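Local atomic coordinates of guanine nucleotide exchange factor SRM1 (Saccharomyces cerevisiae, PDB entry 3OF7), a protein that promotes the exchange of GDP for GTP on the GTPases GSP1 and GSP2, binds chromatin, and controls RNA metabolism and transport. Residues E179-F184 with I189-T194; W196-F201 with L249-F254; M77-L82 with G441-S446; G183-K188 with F226-G231; M159-F164 with D214-L219. All blocks are in the same frame, centred on the assembly; numbering follows the deposited sequence.

Interaction 1 (E179-F184 with I189-T194); sequences EGILGF and IKIQKT
F184 and Q192 both hold CG trans to the backbone N (chi1 176° and -176°), and this brings the phenyl ring and the Q192 methylene chain together. Q192 CB sits over the middle of one ring face, 3.6 Å from F184 CD2, in a CH-pi contact. Q192 then bends at chi2, and its CG passes above F184 CE2. I189 lies alongside the ring, with its CG2 3.8 Å from F184 CD2. The backbones join through one hydrogen bond, F184 N to I189 O, 3.0 Å. The two segments are arms of a loop in the third RCC1 repeat of the beta-propeller. L182 and G183 form a classic beta bulge opposite F175 of strand 169-177. With an alanine at F184, Q192 CB and I189 CG2 would probably lose the surface they pack on. Toward the outside, I181 CG2 crosses the K190 chain, 3.9 Å from K190 CE. The Q192 amide turns away from the ring, and its NE2 donates to T194 O (2.8 Å).

Interaction 2 (W196-F201 with L249-F254); sequences WKVPTF and LDPRPF
P251 sets CB and CG over one face of the F201 ring, and this CH-pi contact is the tight part. P251 CB stands over the ring centre, 3.6 Å from the centroid of F201 and only 5° off the ring normal. The next proline carbon covers the same face, with P251 CG 3.7 Å from F201 CE2. F201 has CG between its backbone N and carbonyl carbon (chi1 50°), the crowded position, and in that setting the ring presents its face to the proline. V198 adds a looser touch. Its CG1 meets P251 CG tip to tip at 4.1 Å. The polar side of segment 249-254 is turned elsewhere. There R252 NH2 makes a salt bridge to D250 OD1 at 3.2 Å, using the syn lone pair of D250 OD1, with the partner in the guanidinium plane of R252. D250 OD1 also accepts a hydrogen bond from Q186 NE2. P251 and V198 are buried, whereas P199, T200 and P253 near them are exposed. The contact joins the third RCC1 repeat to the fourth at the edge of neighbouring propeller blades. F201 also meets the rings of F218 and F226. P251 and V198 both rest on W228 of strand 225-229, and the backbone of R252 pairs with A227 of that same strand.

Interaction 3 (M77-L82 with G441-S446); sequences MHTLAL and GQFSVS
F443 and T79 meet where the ring edge of one reaches the hydroxyl of the other. F443 can be followed outward. Its CB carries CG between the backbone N and the carbonyl carbon (chi1 74°), which points the ring at strand 78-82. CB and CG themselves stay clear of that strand. At the far side of the ring, F443 CE2 comes 3.4 Å from T79 OG1, and F443 CZ lies 3.6 Å from the same oxygen. The hydroxyl is near the ring plane, so it faces C-H groups and not the pi cloud. F443 CZ also lies 4.3 Å from H78 O, again at the ring edge. V445 CG2 adds a distant touch on T79 OG1. The two strands run nearly parallel, at 10°, with axes 9.7 Å apart, too far for backbone pairing. They belong to adjacent blades of the propeller, in the first and last RCC1 repeats. Strand 69-74 lies beside both, and its V74 touches T79, F443 and V445.

Interaction 4 (G183-K188 with F226-G231); sequences GFYQDK and FAWGNG
F184 and W228 meet where an irregular loop of the third RCC1 repeat faces a strand of the fourth, between neighbouring propeller blades. Segment 183-188 has no regular structure, and its turn is closed by a backbone bond from K188 N to Y185 O. F184 and Y185 form a classic beta bulge opposite I189. Segment 226-231 is a strand as far as G229. The closest CA atoms, those of F184 and G229, are 7.4 Å apart, so side chains fill the distance. W228 does most of this. Its CG is trans to the backbone N (chi1 179°), and the indole reaches across to the loop. The indole's edge points at the face of the F184 ring, an edge-to-face pair with planes at 62°. Between the rings the closest atoms are W228 CH2 and F184 CZ, 3.7 Å apart. W228 NE1 gives F184 O a weak hydrogen bond of 3.1 Å, bent to 122°. W228 CZ2 also lies 3.8 Å from Y185 CD2, at the tyrosine ring edge. W228 NE1 has a second weak acceptor in L249 O. The indole is further packed by F175 and A171 of strand 169-177 and by I216 and F218 of strand 215-220.

Interaction 5 (M159-F164 with D214-L219); sequences MSCALF and DHILFL
This is apolar packing between I216 and the sulfur-bearing side chains M159 and C161, in the buried interface of two neighbouring propeller blades. The strands 159-164 and 215-219 run nearly parallel, 17° apart, with axes 8.9 Å from each other. I216 points at the opposite strand and splits its branches between the two partners. CG1 is trans to the backbone N (chi1 -179°) and the chain stays extended at chi2, which carries CD1 to C161, where it comes 3.6 Å from C161 CB. The other branch, I216 CG2, is 4.0 Å from M159 SD. M159 is bent at chi2 and chi3, so its thioether curls round and M159 CE also meets I216 CG2. Each strand is the second of its antiparallel sheet, and the two sheets face each other through these side chains, as blades do in an RCC1 propeller. Cutting I216 back to an alanine is likely to open a gap between the strands and leave M159 SD and C161 CB without the branches they pack on. Further along, C161 SG lies at the edge of the F218 ring, 3.9 Å from F218 CE1, a sulfur-aromatic contact. The same ring packs on V169 and P251. L209 of strand 206-211 touches both C161 and F218, while F175 of strand 169-177 touches M159.

In the fold
From the N terminus, 77-82 opens first and waits for 441-446, so interaction 3 closes a loop around all the others and joins the first and last RCC1 repeats. Segment 159-164 opens interaction 5, which closes at 214-219. Interaction 1 closes inside that loop after four intervening residues. Interaction 4 starts from the same loop, sharing G183 and F184, but ends at 226-231. Interaction 2 opens at 196-201 and closes at 249-254. Interactions 2, 4 and 5 cross one another and join the neighbouring blades of strands 159-164 and 215-220. Interaction 3 touches interaction 5 through H78, next to M159 and S160.

Interaction 1 (E179-F184 with I189-T194)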
# COMPACT_ATOMS: atom_id res chain seq x y z
N GLU A 179 8.66 11.23 -17.18
CA GLU A 179 8.61 11.36 -18.64
C GLU A 179 8.55 10.05 -19.43
O GLU A 179 8.31 10.07 -20.64
CB GLU A 179 9.76 12.25 -19.16
CG GLU A 179 11.13 11.98 -18.54
CD GLU A 179 11.37 12.75 -17.25
OE1 GLU A 179 11.31 14.00 -17.27
OE2 GLU A 179 11.63 12.11 -16.21
N GLY A 180 8.75 8.92 -18.76
CA GLY A 180 8.62 7.63 -19.42
C GLY A 180 9.17 6.50 -18.56
O GLY A 180 9.10 6.56 -17.34
N ILE A 181 9.71 5.49 -19.22
CA ILE A 181 10.34 4.36 -18.52
C ILE A 181 11.76 4.74 -18.12
O ILE A 181 12.56 5.18 -18.96
CB ILE A 181 10.30 3.07 -19.38
CG1 ILE A 181 8.84 2.64 -19.60
CG2 ILE A 181 11.12 1.92 -18.73
CD1 ILE A 181 8.61 1.70 -20.78
N LEU A 182 12.07 4.62 -16.82
CA LEU A 182 13.45 4.77 -16.35
C LEU A 182 14.19 3.47 -16.66
O LEU A 182 15.17 3.47 -17.41
CB LEU A 182 13.52 5.11 -14.85
CG LEU A 182 14.90 5.29 -14.20
CD1 LEU A 182 15.78 6.25 -15.03
CD2 LEU A 182 14.79 5.78 -12.76
N GLY A 183 13.69 2.36 -16.10
CA GLY A 183 14.31 1.05 -16.28
C GLY A 183 14.08 0.17 -15.07
O GLY A 183 13.38 0.56 -14.12
N PHE A 184 14.69 -1.00 -15.07
CA PHE A 184 14.49 -1.96 -13.99
C PHE A 184 15.75 -2.13 -13.15
O PHE A 184 15.74 -1.86 -11.94
CB PHE A 184 13.99 -3.29 -14.56
CG PHE A 184 13.84 -4.39 -13.53
CD1 PHE A 184 12.76 -4.39 -12.64
CD2 PHE A 184 14.77 -5.43 -13.46
CE1 PHE A 184 12.62 -5.42 -11.69
CE2 PHE A 184 14.64 -6.45 -12.52
CZ PHE A 184 13.56 -6.45 -11.63
N ILE A 189 18.85 -4.09 -17.48
CA ILE A 189 17.49 -4.54 -17.79
C ILE A 189 16.56 -3.33 -17.78
O ILE A 189 16.51 -2.58 -16.79
CB ILE A 189 16.96 -5.60 -16.77
CG1 ILE A 189 17.91 -6.80 -16.66
CG2 ILE A 189 15.55 -6.08 -17.17
CD1 ILE A 189 17.80 -7.55 -15.33
N LYS A 190 15.84 -3.13 -18.88
CA LYS A 190 14.86 -2.05 -19.01
C LYS A 190 13.50 -2.48 -18.45
O LYS A 190 12.92 -1.79 -17.61
CB LYS A 190 14.72 -1.61 -20.47
CG LYS A 190 13.61 -0.59 -20.70
CD LYS A 190 13.53 -0.14 -22.15
CE LYS A 190 12.59 1.05 -22.29
NZ LYS A 190 12.41 1.46 -23.72
N ILE A 191 13.01 -3.62 -18.93
CA ILE A 191 11.74 -4.22 -18.50
C ILE A 191 11.98 -5.70 -18.20
O ILE A 191 12.49 -6.43 -19.05
CB ILE A 191 10.64 -4.09 -19.58
CG1 ILE A 191 10.27 -2.62 -19.82
CG2 ILE A 191 9.38 -4.94 -19.23
CD1 ILE A 191 9.44 -2.37 -21.07
N GLN A 192 11.62 -6.12 -16.99
CA GLN A 192 11.77 -7.51 -16.56
C GLN A 192 10.42 -8.22 -16.56
O GLN A 192 9.59 -7.96 -15.69
CB GLN A 192 12.40 -7.55 -15.15
CG GLN A 192 12.70 -8.95 -14.62
CD GLN A 192 13.59 -9.75 -15.55
OE1 GLN A 192 14.56 -9.21 -16.10
NE2 GLN A 192 13.27 -11.02 -15.73
N LYS A 193 10.19 -9.10 -17.54
CA LYS A 193 8.87 -9.70 -17.75
C LYS A 193 8.56 -10.91 -16.85
O LYS A 193 7.40 -11.27 -16.68
CB LYS A 193 8.68 -10.07 -19.23
CG LYS A 193 8.59 -8.86 -20.16
CD LYS A 193 8.50 -9.28 -21.63
CE LYS A 193 8.27 -8.06 -22.51
NZ LYS A 193 8.47 -8.37 -23.96
N THR A 194 9.60 -11.53 -16.30
CA THR A 194 9.43 -12.67 -15.41
C THR A 194 10.17 -12.42 -14.09
O THR A 194 11.12 -11.64 -14.07
CB THR A 194 9.92 -13.99 -16.06
OG1 THR A 194 11.26 -13.81 -16.54
CG2 THR A 194 9.01 -14.39 -17.22

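Interaction 2 (W196-F201 with L249-F254)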
# COMPACT_ATOMS: atom_id res chain seq x y z
N TRP A 196 12.72 -12.31 -11.17
CA TRP A 196 14.17 -12.26 -11.34
C TRP A 196 14.81 -12.03 -9.98
O TRP A 196 14.39 -11.14 -9.23
CB TRP A 196 14.53 -11.12 -12.31
CG TRP A 196 15.99 -10.84 -12.55
CD1 TRP A 196 16.82 -11.50 -13.42
CD2 TRP A 196 16.77 -9.79 -11.97
NE1 TRP A 196 18.08 -10.94 -13.39
CE2 TRP A 196 18.07 -9.89 -12.51
CE3 TRP A 196 16.50 -8.79 -11.03
CZ2 TRP A 196 19.10 -9.01 -12.15
CZ3 TRP A 196 17.53 -7.91 -10.67
CH2 TRP A 196 18.81 -8.03 -11.24
N LYS A 197 15.83 -12.83 -9.66
CA LYS A 197 16.51 -12.72 -8.38
C LYS A 197 17.34 -11.44 -8.33
O LYS A 197 18.19 -11.21 -9.21
CB LYS A 197 17.41 -13.94 -8.13
CG LYS A 197 17.98 -14.00 -6.72
CD LYS A 197 18.94 -15.17 -6.53
CE LYS A 197 19.59 -15.11 -5.16
NZ LYS A 197 20.73 -16.07 -5.03
N VAL A 198 17.08 -10.61 -7.33
CA VAL A 198 17.82 -9.37 -7.16
C VAL A 198 19.14 -9.72 -6.49
O VAL A 198 19.13 -10.38 -5.45
CB VAL A 198 17.02 -8.34 -6.32
CG1 VAL A 198 17.80 -7.04 -6.15
CG2 VAL A 198 15.66 -8.07 -6.96
N PRO A 199 20.28 -9.34 -7.10
CA PRO A 199 21.58 -9.61 -6.48
C PRO A 199 21.66 -9.09 -5.06
O PRO A 199 21.23 -7.97 -4.78
CB PRO A 199 22.57 -8.87 -7.40
CG PRO A 199 21.92 -8.92 -8.73
CD PRO A 199 20.43 -8.77 -8.45
N THR A 200 22.19 -9.92 -4.17
CA THR A 200 22.29 -9.60 -2.75
C THR A 200 22.88 -8.21 -2.53
O THR A 200 23.88 -7.84 -3.14
CB THR A 200 23.14 -10.68 -2.02
OG1 THR A 200 22.62 -11.97 -2.35
CG2 THR A 200 23.10 -10.50 -0.52
N PHE A 201 22.24 -7.43 -1.66
CA PHE A 201 22.68 -6.06 -1.43
C PHE A 201 22.83 -5.77 0.05
O PHE A 201 23.00 -4.62 0.46
CB PHE A 201 21.74 -5.05 -2.11
CG PHE A 201 20.28 -5.27 -1.83
CD1 PHE A 201 19.67 -4.68 -0.73
CD2 PHE A 201 19.50 -6.06 -2.68
CE1 PHE A 201 18.30 -4.87 -0.47
CE2 PHE A 201 18.14 -6.25 -2.43
CZ PHE A 201 17.55 -5.66 -1.31
N LEU A 249 20.87 2.41 -10.41
CA LEU A 249 19.52 1.84 -10.32
C LEU A 249 19.56 0.41 -9.76
O LEU A 249 19.34 -0.57 -10.48
CB LEU A 249 18.80 1.90 -11.68
CG LEU A 249 17.32 1.51 -11.78
CD1 LEU A 249 16.44 2.50 -10.99
CD2 LEU A 249 16.87 1.46 -13.22
N ASP A 250 19.87 0.33 -8.47
CA ASP A 250 19.88 -0.93 -7.71
C ASP A 250 19.73 -0.59 -6.23
O ASP A 250 20.07 0.53 -5.83
CB ASP A 250 21.15 -1.76 -7.98
CG ASP A 250 22.42 -1.01 -7.66
OD1 ASP A 250 22.90 -0.26 -8.53
OD2 ASP A 250 22.94 -1.16 -6.53
N PRO A 251 19.23 -1.53 -5.40
CA PRO A 251 18.93 -1.15 -4.02
C PRO A 251 20.17 -0.71 -3.25
O PRO A 251 21.18 -1.42 -3.26
CB PRO A 251 18.34 -2.44 -3.41
CG PRO A 251 17.82 -3.21 -4.59
CD PRO A 251 18.82 -2.92 -5.69
N ARG A 252 20.09 0.45 -2.62
CA ARG A 252 21.23 1.07 -1.95
C ARG A 252 20.80 1.75 -0.66
O ARG A 252 19.72 2.34 -0.60
CB ARG A 252 21.88 2.11 -2.88
CG ARG A 252 22.70 1.50 -4.01
CD ARG A 252 23.06 2.54 -5.05
NE ARG A 252 23.68 1.92 -6.22
CZ ARG A 252 24.91 2.18 -6.65
NH1 ARG A 252 25.67 3.06 -6.03
NH2 ARG A 252 25.37 1.55 -7.73
N PRO A 253 21.65 1.68 0.38
CA PRO A 253 21.36 2.39 1.61
C PRO A 253 21.64 3.88 1.43
O PRO A 253 22.12 4.30 0.39
CB PRO A 253 22.33 1.76 2.62
CG PRO A 253 23.51 1.36 1.79
CD PRO A 253 22.98 1.03 0.42
N PHE A 254 21.30 4.67 2.44
CA PHE A 254 21.43 6.12 2.36
C PHE A 254 21.60 6.70 3.75
O PHE A 254 21.16 7.82 4.04
CB PHE A 254 20.23 6.74 1.60
CG PHE A 254 18.88 6.24 2.06
CD1 PHE A 254 18.16 6.95 3.01
CD2 PHE A 254 18.34 5.06 1.54
CE1 PHE A 254 16.90 6.50 3.44
CE2 PHE A 254 17.09 4.60 1.97
CZ PHE A 254 16.38 5.33 2.93

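Interaction 3 (M77-L82 with G441-S446)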
# COMPACT_ATOMS: atom_id res chain seq x y z
N MET A 77 -1.60 -0.10 -10.64
CA MET A 77 -2.41 -0.63 -11.74
C MET A 77 -2.39 -2.16 -11.78
O MET A 77 -2.87 -2.77 -12.74
CB MET A 77 -1.92 -0.04 -13.08
CG MET A 77 -2.13 1.47 -13.23
SD MET A 77 -1.44 2.16 -14.76
N HIS A 78 -1.83 -2.80 -10.75
CA HIS A 78 -1.82 -4.27 -10.68
C HIS A 78 -1.83 -4.76 -9.24
O HIS A 78 -1.53 -3.99 -8.33
CB HIS A 78 -0.64 -4.87 -11.45
CG HIS A 78 0.70 -4.57 -10.85
ND1 HIS A 78 1.46 -5.52 -10.20
CD2 HIS A 78 1.40 -3.42 -10.78
CE1 HIS A 78 2.57 -4.96 -9.76
NE2 HIS A 78 2.56 -3.69 -10.10
N THR A 79 -2.16 -6.03 -9.05
CA THR A 79 -2.21 -6.62 -7.72
C THR A 79 -1.54 -7.98 -7.74
O THR A 79 -1.60 -8.70 -8.74
CB THR A 79 -3.67 -6.80 -7.24
OG1 THR A 79 -4.33 -5.52 -7.26
CG2 THR A 79 -3.73 -7.40 -5.82
N LEU A 80 -0.89 -8.31 -6.63
CA LEU A 80 -0.32 -9.63 -6.44
C LEU A 80 -1.05 -10.27 -5.27
O LEU A 80 -1.37 -9.58 -4.32
CB LEU A 80 1.16 -9.52 -6.12
CG LEU A 80 2.01 -8.68 -7.07
CD1 LEU A 80 3.42 -8.55 -6.50
CD2 LEU A 80 2.04 -9.26 -8.50
N ALA A 81 -1.29 -11.58 -5.35
CA ALA A 81 -1.86 -12.31 -4.23
C ALA A 81 -1.08 -13.60 -3.96
O ALA A 81 -0.40 -14.13 -4.85
CB ALA A 81 -3.35 -12.61 -4.48
N LEU A 82 -1.17 -14.07 -2.72
CA LEU A 82 -0.44 -15.26 -2.30
C LEU A 82 -1.40 -16.29 -1.73
O LEU A 82 -2.28 -15.94 -0.94
CB LEU A 82 0.58 -14.89 -1.22
CG LEU A 82 1.62 -15.93 -0.83
CD1 LEU A 82 2.57 -16.17 -1.97
CD2 LEU A 82 2.36 -15.45 0.40
N GLY A 441 -4.49 2.92 -7.63
CA GLY A 441 -4.76 4.24 -8.19
C GLY A 441 -6.24 4.58 -8.21
O GLY A 441 -6.64 5.69 -7.81
N GLN A 442 -7.05 3.63 -8.66
CA GLN A 442 -8.48 3.87 -8.90
C GLN A 442 -9.39 2.76 -8.37
O GLN A 442 -10.55 2.65 -8.78
CB GLN A 442 -8.75 4.06 -10.41
CG GLN A 442 -7.95 5.18 -11.08
CD GLN A 442 -8.41 5.47 -12.51
OE1 GLN A 442 -9.18 4.71 -13.10
NE2 GLN A 442 -7.94 6.59 -13.06
N PHE A 443 -8.87 1.94 -7.46
CA PHE A 443 -9.58 0.73 -7.04
C PHE A 443 -9.09 0.27 -5.67
O PHE A 443 -8.05 0.73 -5.19
CB PHE A 443 -9.40 -0.39 -8.08
CG PHE A 443 -8.02 -1.02 -8.09
CD1 PHE A 443 -6.92 -0.33 -8.59
CD2 PHE A 443 -7.83 -2.32 -7.59
CE1 PHE A 443 -5.63 -0.92 -8.60
CE2 PHE A 443 -6.56 -2.92 -7.59
CZ PHE A 443 -5.46 -2.22 -8.10
N SER A 444 -9.83 -0.65 -5.06
CA SER A 444 -9.48 -1.21 -3.76
C SER A 444 -9.74 -2.72 -3.74
O SER A 444 -10.51 -3.25 -4.55
CB SER A 444 -10.29 -0.53 -2.65
OG SER A 444 -10.21 0.88 -2.76
N VAL A 445 -9.07 -3.41 -2.82
CA VAL A 445 -9.22 -4.86 -2.66
C VAL A 445 -9.30 -5.15 -1.17
O VAL A 445 -8.61 -4.51 -0.37
CB VAL A 445 -8.01 -5.63 -3.26
CG1 VAL A 445 -8.18 -7.15 -3.07
CG2 VAL A 445 -7.81 -5.29 -4.74
N SER A 446 -10.16 -6.10 -0.79
CA SER A 446 -10.21 -6.56 0.59
C SER A 446 -10.25 -8.09 0.67
O SER A 446 -10.53 -8.78 -0.31
CB SER A 446 -11.41 -5.95 1.33
OG SER A 446 -12.62 -6.45 0.80

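Interaction 4 (G183-K188 with F226-G231)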
# COMPACT_ATOMS: atom_id res chain seq x y z
N GLY A 183 13.69 2.36 -16.10
CA GLY A 183 14.31 1.05 -16.28
C GLY A 183 14.08 0.17 -15.07
O GLY A 183 13.38 0.56 -14.12
N PHE A 184 14.69 -1.00 -15.07
CA PHE A 184 14.49 -1.96 -13.99
C PHE A 184 15.75 -2.13 -13.15
O PHE A 184 15.74 -1.86 -11.94
CB PHE A 184 13.99 -3.29 -14.56
CG PHE A 184 13.84 -4.39 -13.53
CD1 PHE A 184 12.76 -4.39 -12.64
CD2 PHE A 184 14.77 -5.43 -13.46
CE1 PHE A 184 12.62 -5.42 -11.69
CE2 PHE A 184 14.64 -6.45 -12.52
CZ PHE A 184 13.56 -6.45 -11.63
N TYR A 185 16.84 -2.57 -13.78
CA TYR A 185 18.09 -2.79 -13.03
C TYR A 185 19.30 -2.18 -13.74
O TYR A 185 19.63 -2.58 -14.85
CB TYR A 185 18.30 -4.28 -12.77
CG TYR A 185 19.32 -4.58 -11.69
CD1 TYR A 185 20.65 -4.87 -12.02
CD2 TYR A 185 18.96 -4.58 -10.34
CE1 TYR A 185 21.59 -5.14 -11.04
CE2 TYR A 185 19.90 -4.86 -9.34
CZ TYR A 185 21.21 -5.14 -9.71
OH TYR A 185 22.16 -5.42 -8.75
N GLN A 186 19.92 -1.20 -13.09
CA GLN A 186 21.04 -0.46 -13.65
C GLN A 186 20.81 -0.12 -15.12
O GLN A 186 19.71 0.33 -15.49
CB GLN A 186 22.35 -1.24 -13.40
CG GLN A 186 22.62 -1.45 -11.91
CD GLN A 186 23.84 -2.31 -11.62
OE1 GLN A 186 24.22 -3.17 -12.42
NE2 GLN A 186 24.44 -2.10 -10.45
N ASP A 187 21.82 -0.32 -15.96
CA ASP A 187 21.67 -0.13 -17.40
C ASP A 187 21.61 -1.49 -18.09
O ASP A 187 21.87 -1.61 -19.30
CB ASP A 187 22.81 0.74 -17.96
CG ASP A 187 22.39 1.57 -19.15
OD1 ASP A 187 21.32 1.31 -19.74
N LYS A 188 21.24 -2.51 -17.33
CA LYS A 188 21.26 -3.89 -17.83
C LYS A 188 19.89 -4.43 -18.24
O LYS A 188 19.79 -5.17 -19.22
CB LYS A 188 21.94 -4.81 -16.81
CG LYS A 188 23.30 -4.30 -16.32
CD LYS A 188 23.94 -5.25 -15.33
N PHE A 226 17.11 0.28 2.45
CA PHE A 226 17.61 0.38 1.09
C PHE A 226 16.49 0.89 0.21
O PHE A 226 15.32 0.59 0.44
CB PHE A 226 18.05 -1.00 0.59
CG PHE A 226 19.11 -1.62 1.45
CD1 PHE A 226 18.76 -2.29 2.62
CD2 PHE A 226 20.45 -1.51 1.11
CE1 PHE A 226 19.75 -2.86 3.43
CE2 PHE A 226 21.44 -2.07 1.91
CZ PHE A 226 21.09 -2.75 3.07
N ALA A 227 16.86 1.65 -0.81
CA ALA A 227 15.88 2.17 -1.76
C ALA A 227 16.30 1.86 -3.19
O ALA A 227 17.51 1.75 -3.48
CB ALA A 227 15.67 3.66 -1.54
N TRP A 228 15.32 1.68 -4.06
CA TRP A 228 15.54 1.28 -5.45
C TRP A 228 14.43 1.85 -6.33
O TRP A 228 13.24 1.69 -6.02
CB TRP A 228 15.56 -0.25 -5.52
CG TRP A 228 15.76 -0.91 -6.88
CD1 TRP A 228 16.45 -0.42 -7.96
CD2 TRP A 228 15.32 -2.22 -7.25
NE1 TRP A 228 16.43 -1.34 -8.99
CE2 TRP A 228 15.75 -2.45 -8.58
CE3 TRP A 228 14.58 -3.22 -6.59
CZ2 TRP A 228 15.46 -3.64 -9.26
CZ3 TRP A 228 14.31 -4.41 -7.26
CH2 TRP A 228 14.74 -4.60 -8.59
N GLY A 229 14.82 2.50 -7.43
CA GLY A 229 13.86 2.96 -8.44
C GLY A 229 14.06 4.42 -8.81
O GLY A 229 15.18 4.94 -8.74
N ASN A 230 12.97 5.07 -9.22
CA ASN A 230 13.03 6.50 -9.53
C ASN A 230 13.38 7.33 -8.30
O ASN A 230 13.01 6.98 -7.18
CB ASN A 230 11.71 6.97 -10.15
CG ASN A 230 11.83 8.36 -10.78
OD1 ASN A 230 12.85 8.70 -11.38
ND2 ASN A 230 10.78 9.17 -10.65
N GLY A 231 14.10 8.44 -8.50
CA GLY A 231 14.57 9.25 -7.40
C GLY A 231 14.34 10.74 -7.55
O GLY A 231 14.92 11.54 -6.82

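Interaction 5 (M159-F164 with D214-L219)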
# COMPACT_ATOMS: atom_id res chain seq x y z
N MET A 159 6.12 -2.18 -10.98
CA MET A 159 7.01 -3.27 -10.55
C MET A 159 6.41 -4.14 -9.46
O MET A 159 5.47 -3.74 -8.76
CB MET A 159 8.47 -2.82 -10.25
CG MET A 159 8.80 -2.22 -8.89
SD MET A 159 9.06 -3.22 -7.38
CE MET A 159 10.57 -4.15 -7.67
N SER A 160 6.96 -5.33 -9.33
CA SER A 160 6.45 -6.33 -8.41
C SER A 160 7.62 -6.93 -7.67
O SER A 160 8.73 -7.02 -8.21
CB SER A 160 5.72 -7.41 -9.19
OG SER A 160 4.54 -6.89 -9.77
N CYS A 161 7.37 -7.34 -6.43
CA CYS A 161 8.42 -7.87 -5.58
C CYS A 161 7.88 -8.95 -4.65
O CYS A 161 6.77 -8.82 -4.13
CB CYS A 161 9.07 -6.75 -4.76
SG CYS A 161 10.57 -7.26 -3.88
N ALA A 162 8.65 -10.02 -4.48
CA ALA A 162 8.32 -11.07 -3.52
C ALA A 162 9.50 -11.29 -2.61
O ALA A 162 10.64 -11.52 -3.08
CB ALA A 162 7.94 -12.37 -4.24
N LEU A 163 9.24 -11.21 -1.31
CA LEU A 163 10.24 -11.47 -0.28
C LEU A 163 10.09 -12.89 0.25
O LEU A 163 9.01 -13.28 0.68
CB LEU A 163 10.09 -10.47 0.86
CG LEU A 163 10.96 -10.68 2.10
CD1 LEU A 163 12.46 -10.58 1.75
CD2 LEU A 163 10.58 -9.71 3.22
N PHE A 164 11.19 -13.66 0.22
CA PHE A 164 11.14 -15.06 0.62
C PHE A 164 11.64 -15.28 2.04
O PHE A 164 12.36 -14.45 2.59
CB PHE A 164 11.90 -15.94 -0.38
CG PHE A 164 11.15 -16.20 -1.66
CD1 PHE A 164 11.19 -15.28 -2.71
CD2 PHE A 164 10.41 -17.36 -1.82
CE1 PHE A 164 10.51 -15.51 -3.89
CE2 PHE A 164 9.71 -17.61 -3.01
CZ PHE A 164 9.77 -16.68 -4.04
N ASP A 214 7.01 4.51 -7.99
CA ASP A 214 8.08 4.02 -8.88
C ASP A 214 9.41 3.86 -8.15
O ASP A 214 10.49 4.13 -8.70
CB ASP A 214 8.20 4.92 -10.13
CG ASP A 214 7.15 4.60 -11.19
OD1 ASP A 214 7.10 3.45 -11.67
OD2 ASP A 214 6.39 5.53 -11.55
N HIS A 215 9.31 3.43 -6.90
CA HIS A 215 10.45 3.05 -6.10
C HIS A 215 9.96 2.03 -5.08
O HIS A 215 8.75 1.92 -4.83
CB HIS A 215 11.02 4.26 -5.35
CG HIS A 215 10.12 4.75 -4.26
ND1 HIS A 215 10.25 4.35 -2.94
CD2 HIS A 215 9.05 5.57 -4.30
CE1 HIS A 215 9.31 4.92 -2.22
NE2 HIS A 215 8.57 5.67 -3.02
N ILE A 216 10.90 1.31 -4.49
CA ILE A 216 10.58 0.38 -3.42
C ILE A 216 11.67 0.48 -2.35
O ILE A 216 12.85 0.70 -2.67
CB ILE A 216 10.38 -1.08 -3.98
CG1 ILE A 216 10.02 -2.07 -2.85
CG2 ILE A 216 11.60 -1.53 -4.80
CD1 ILE A 216 9.58 -3.44 -3.36
N LEU A 217 11.25 0.38 -1.09
CA LEU A 217 12.16 0.36 0.05
C LEU A 217 12.27 -1.06 0.59
O LEU A 217 11.33 -1.84 0.49
CB LEU A 217 11.65 1.28 1.16
CG LEU A 217 11.35 2.75 0.84
CD1 LEU A 217 10.89 3.43 2.09
CD2 LEU A 217 12.60 3.45 0.30
N PHE A 218 13.44 -1.39 1.14
CA PHE A 218 13.70 -2.68 1.79
C PHE A 218 14.28 -2.41 3.17
O PHE A 218 15.03 -1.44 3.36
CB PHE A 218 14.72 -3.55 1.02
CG PHE A 218 14.37 -3.80 -0.43
CD1 PHE A 218 13.68 -4.95 -0.80
CD2 PHE A 218 14.77 -2.91 -1.43
CE1 PHE A 218 13.37 -5.21 -2.14
CE2 PHE A 218 14.46 -3.15 -2.78
CZ PHE A 218 13.75 -4.30 -3.13
N LEU A 219 13.95 -3.27 4.13
CA LEU A 219 14.51 -3.21 5.49
C LEU A 219 15.20 -4.54 5.78
O LEU A 219 14.67 -5.60 5.45
CB LEU A 219 13.41 -2.97 6.52
CG LEU A 219 13.78 -2.85 8.00
CD1 LEU A 219 14.74 -1.67 8.27
CD2 LEU A 219 12.51 -2.69 8.84